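Local coordinates for protein endo-b-1,4-glucanase (Nasutitermes takasagoensis, PDB 1KS8) that probably hydrolyses internal beta-1,4-glucosidic linkages in cellulose, acting as a family 9 endoglucanase, at residues A[250-262]-A[305-317]. Numbering follows the deposited sequence.
Sequences GLNWDSKVSGVQV and RHAANAAFIMLEA
Ile313 meets Leu251 where two helices of the (alpha/alpha)6 barrel of glycosyl hydrolase family 9 pack nearly parallel, their segments 257-262 and 305-317 at 12°, with Leu251, from the loop that leads into the first, packed against the second. From CB of Ile313, CG1 stands anti to the carbonyl carbon (chi1 -73°) and reaches CB of Leu251 at 3.7 Å; CD1 at the tip lies 3.8 Å from CD2 of Leu251 and 3.9 Å from N of Gly259. A branched aliphatic chain suits this place, filling the angle between loop and helix. Gly259, lacking a side chain, leaves room for CD1 of Leu251, which a CB would crowd.

One turn earlier, the amide of Asn309 supplies an N-H to a loop carbonyl: ND2 donates to O of Leu251 (2.9 Å), approaching tilted 35° from the carbonyl plane. That oxygen also accepts from a water bound to ND1 of His306, so two donors satisfy it. A leucine replacing Asn309 would probably leave the Leu251 carbonyl with the water alone and the loop less firmly fixed to the helix. The same loop carries Asp254, a calcium ligand of this enzyme, though no calcium is bound here. At the far end the short branched chain of Val262 lays both methyls on the aliphatic part of Glu316, CG2 3.8 Å and CG1 4.2 Å from its CB.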
# COMPACT_ATOMS: atom_id res chain seq x y z
N GLY A 250 6.92 -1.33 -13.82
CA GLY A 250 6.97 -1.14 -12.39
C GLY A 250 5.63 -1.22 -11.68
O GLY A 250 4.57 -1.24 -12.31
N LEU A 251 5.70 -1.27 -10.36
CA LEU A 251 4.52 -1.33 -9.51
C LEU A 251 4.76 -0.34 -8.38
O LEU A 251 5.69 -0.51 -7.59
CB LEU A 251 4.34 -2.74 -8.93
CG LEU A 251 3.23 -2.88 -7.88
CD1 LEU A 251 1.88 -2.58 -8.51
CD2 LEU A 251 3.25 -4.30 -7.31
N ASN A 252 3.94 0.70 -8.32
CA ASN A 252 4.06 1.73 -7.29
C ASN A 252 2.69 2.37 -7.12
O ASN A 252 1.79 2.15 -7.93
CB ASN A 252 5.08 2.79 -7.72
CG ASN A 252 5.53 3.66 -6.57
OD1 ASN A 252 6.16 4.71 -6.77
ND2 ASN A 252 5.24 3.24 -5.35
N TRP A 253 2.53 3.17 -6.07
CA TRP A 253 1.26 3.82 -5.82
C TRP A 253 0.82 4.74 -6.96
O TRP A 253 -0.37 4.91 -7.19
CB TRP A 253 1.31 4.63 -4.51
CG TRP A 253 2.31 5.74 -4.52
CD1 TRP A 253 3.62 5.66 -4.13
CD2 TRP A 253 2.11 7.08 -4.99
NE1 TRP A 253 4.25 6.87 -4.34
CE2 TRP A 253 3.35 7.76 -4.86
CE3 TRP A 253 1.01 7.77 -5.51
CZ2 TRP A 253 3.51 9.09 -5.24
CZ3 TRP A 253 1.18 9.11 -5.88
CH2 TRP A 253 2.42 9.75 -5.74
N ASP A 254 1.78 5.33 -7.67
CA ASP A 254 1.46 6.26 -8.75
C ASP A 254 1.56 5.70 -10.17
O ASP A 254 1.07 6.31 -11.12
CB ASP A 254 2.33 7.52 -8.66
CG ASP A 254 3.81 7.22 -8.77
OD1 ASP A 254 4.59 8.19 -8.88
OD2 ASP A 254 4.19 6.03 -8.75
N SER A 255 2.21 4.55 -10.33
CA SER A 255 2.35 3.94 -11.64
C SER A 255 2.47 2.44 -11.45
O SER A 255 3.39 1.95 -10.80
CB SER A 255 3.60 4.47 -12.34
OG SER A 255 3.71 3.94 -13.66
N LYS A 256 1.53 1.70 -12.03
CA LYS A 256 1.53 0.25 -11.90
C LYS A 256 1.33 -0.49 -13.21
O LYS A 256 0.57 -1.45 -13.29
CB LYS A 256 0.45 -0.16 -10.90
CG LYS A 256 -0.91 0.45 -11.19
CD LYS A 256 -1.89 0.15 -10.08
CE LYS A 256 -1.43 0.72 -8.75
NZ LYS A 256 -1.30 2.20 -8.78
N VAL A 257 2.04 -0.04 -14.24
CA VAL A 257 1.96 -0.67 -15.55
C VAL A 257 2.24 -2.16 -15.46
O VAL A 257 1.55 -2.97 -16.08
CB VAL A 257 2.95 -0.02 -16.54
CG1 VAL A 257 2.84 -0.68 -17.90
CG2 VAL A 257 2.67 1.48 -16.64
N SER A 258 3.27 -2.54 -14.70
CA SER A 258 3.61 -3.95 -14.56
C SER A 258 2.52 -4.73 -13.83
O SER A 258 2.31 -5.91 -14.10
CB SER A 258 4.94 -4.10 -13.81
OG SER A 258 6.02 -3.64 -14.61
N GLY A 259 1.84 -4.06 -12.90
CA GLY A 259 0.76 -4.72 -12.18
C GLY A 259 -0.36 -5.00 -13.16
O GLY A 259 -0.91 -6.10 -13.19
N VAL A 260 -0.69 -4.00 -13.97
CA VAL A 260 -1.75 -4.13 -14.97
C VAL A 260 -1.42 -5.26 -15.94
O VAL A 260 -2.27 -6.10 -16.25
CB VAL A 260 -1.92 -2.83 -15.78
CG1 VAL A 260 -2.81 -3.06 -16.99
CG2 VAL A 260 -2.52 -1.74 -14.90
N GLN A 261 -0.18 -5.28 -16.40
CA GLN A 261 0.27 -6.29 -17.35
C GLN A 261 0.26 -7.72 -16.81
O GLN A 261 -0.20 -8.63 -17.49
CB GLN A 261 1.66 -5.91 -17.86
CG GLN A 261 1.62 -4.69 -18.77
CD GLN A 261 2.97 -4.02 -18.94
OE1 GLN A 261 3.14 -3.15 -19.79
NE2 GLN A 261 3.94 -4.41 -18.12
N VAL A 262 0.77 -7.92 -15.60
CA VAL A 262 0.78 -9.27 -15.06
C VAL A 262 -0.64 -9.71 -14.70
O VAL A 262 -0.97 -10.89 -14.76
CB VAL A 262 1.72 -9.38 -13.82
CG1 VAL A 262 1.08 -8.76 -12.59
CG2 VAL A 262 2.10 -10.83 -13.58
N ARG A 305 11.06 -0.34 -0.49
CA ARG A 305 9.70 -0.50 -1.00
C ARG A 305 9.75 -0.81 -2.50
O ARG A 305 9.00 -1.66 -2.98
CB ARG A 305 8.90 0.79 -0.74
CG ARG A 305 7.63 0.98 -1.58
CD ARG A 305 7.94 1.58 -2.95
NE ARG A 305 8.66 2.86 -2.87
CZ ARG A 305 8.10 4.04 -2.64
NH1 ARG A 305 6.78 4.14 -2.47
NH2 ARG A 305 8.85 5.13 -2.60
N HIS A 306 10.62 -0.13 -3.23
CA HIS A 306 10.73 -0.39 -4.66
C HIS A 306 11.24 -1.80 -4.93
O HIS A 306 10.76 -2.48 -5.84
CB HIS A 306 11.64 0.64 -5.34
CG HIS A 306 11.01 1.99 -5.51
ND1 HIS A 306 9.85 2.18 -6.23
CD2 HIS A 306 11.39 3.21 -5.07
CE1 HIS A 306 9.54 3.47 -6.22
NE2 HIS A 306 10.46 4.11 -5.52
N ALA A 307 12.22 -2.25 -4.15
CA ALA A 307 12.78 -3.59 -4.33
C ALA A 307 11.75 -4.65 -3.97
O ALA A 307 11.64 -5.68 -4.64
CB ALA A 307 14.03 -3.76 -3.47
N ALA A 308 10.98 -4.41 -2.91
CA ALA A 308 9.96 -5.37 -2.50
C ALA A 308 8.80 -5.39 -3.51
O ALA A 308 8.21 -6.44 -3.76
CB ALA A 308 9.45 -5.04 -1.11
N ASN A 309 8.46 -4.24 -4.07
CA ASN A 309 7.39 -4.18 -5.07
C ASN A 309 7.81 -4.98 -6.29
O ASN A 309 7.01 -5.71 -6.88
CB ASN A 309 7.10 -2.74 -5.48
CG ASN A 309 6.33 -1.97 -4.43
OD1 ASN A 309 6.04 -2.49 -3.36
ND2 ASN A 309 5.98 -0.72 -4.74
N ALA A 310 9.08 -4.83 -6.68
CA ALA A 310 9.60 -5.56 -7.82
C ALA A 310 9.56 -7.05 -7.50
O ALA A 310 9.21 -7.87 -8.36
CB ALA A 310 11.03 -5.11 -8.12
N ALA A 311 9.92 -7.40 -6.27
CA ALA A 311 9.90 -8.80 -5.86
C ALA A 311 8.50 -9.38 -6.01
O ALA A 311 8.34 -10.52 -6.46
CB ALA A 311 10.37 -8.94 -4.41
N PHE A 312 7.48 -8.61 -5.66
CA PHE A 312 6.12 -9.11 -5.79
C PHE A 312 5.74 -9.31 -7.25
O PHE A 312 5.07 -10.29 -7.59
CB PHE A 312 5.11 -8.18 -5.12
CG PHE A 312 3.73 -8.77 -5.06
CD1 PHE A 312 3.50 -9.95 -4.37
CD2 PHE A 312 2.68 -8.18 -5.75
CE1 PHE A 312 2.24 -10.55 -4.36
CE2 PHE A 312 1.41 -8.77 -5.75
CZ PHE A 312 1.20 -9.95 -5.06
N ILE A 313 6.15 -8.39 -8.12
CA ILE A 313 5.85 -8.53 -9.54
C ILE A 313 6.51 -9.81 -10.04
O ILE A 313 5.93 -10.55 -10.84
CB ILE A 313 6.36 -7.32 -10.35
CG1 ILE A 313 5.48 -6.10 -10.07
CG2 ILE A 313 6.36 -7.64 -11.85
CD1 ILE A 313 4.02 -6.27 -10.48
N MET A 314 7.71 -10.09 -9.56
CA MET A 314 8.43 -11.30 -9.97
C MET A 314 7.70 -12.55 -9.50
O MET A 314 7.61 -13.54 -10.23
CB MET A 314 9.85 -11.29 -9.40
CG MET A 314 10.76 -10.27 -10.05
SD MET A 314 12.43 -10.36 -9.40
CE MET A 314 13.06 -8.77 -9.94
N LEU A 315 7.18 -12.51 -8.28
CA LEU A 315 6.45 -13.65 -7.74
C LEU A 315 5.15 -13.88 -8.52
O LEU A 315 4.74 -15.02 -8.75
CB LEU A 315 6.16 -13.43 -6.25
CG LEU A 315 7.43 -13.54 -5.39
CD1 LEU A 315 7.23 -12.88 -4.03
CD2 LEU A 315 7.80 -15.01 -5.23
N GLU A 316 4.52 -12.79 -8.94
CA GLU A 316 3.28 -12.89 -9.72
C GLU A 316 3.61 -13.43 -11.11
O GLU A 316 2.85 -14.21 -11.68
CB GLU A 316 2.61 -11.52 -9.83
CG GLU A 316 1.82 -11.12 -8.59
CD GLU A 316 0.48 -11.82 -8.51
OE1 GLU A 316 -0.08 -11.91 -7.40
OE2 GLU A 316 -0.01 -12.28 -9.56
N ALA A 317 4.75 -13.02 -11.64
CA ALA A 317 5.19 -13.47 -12.96
C ALA A 317 5.48 -14.97 -12.92
O ALA A 317 5.15 -15.70 -13.86
CB ALA A 317 6.43 -12.71 -13.39
O HOH W 1 8.32 0.23 -7.47
O HOH W 2 -1.34 -11.88 -12.17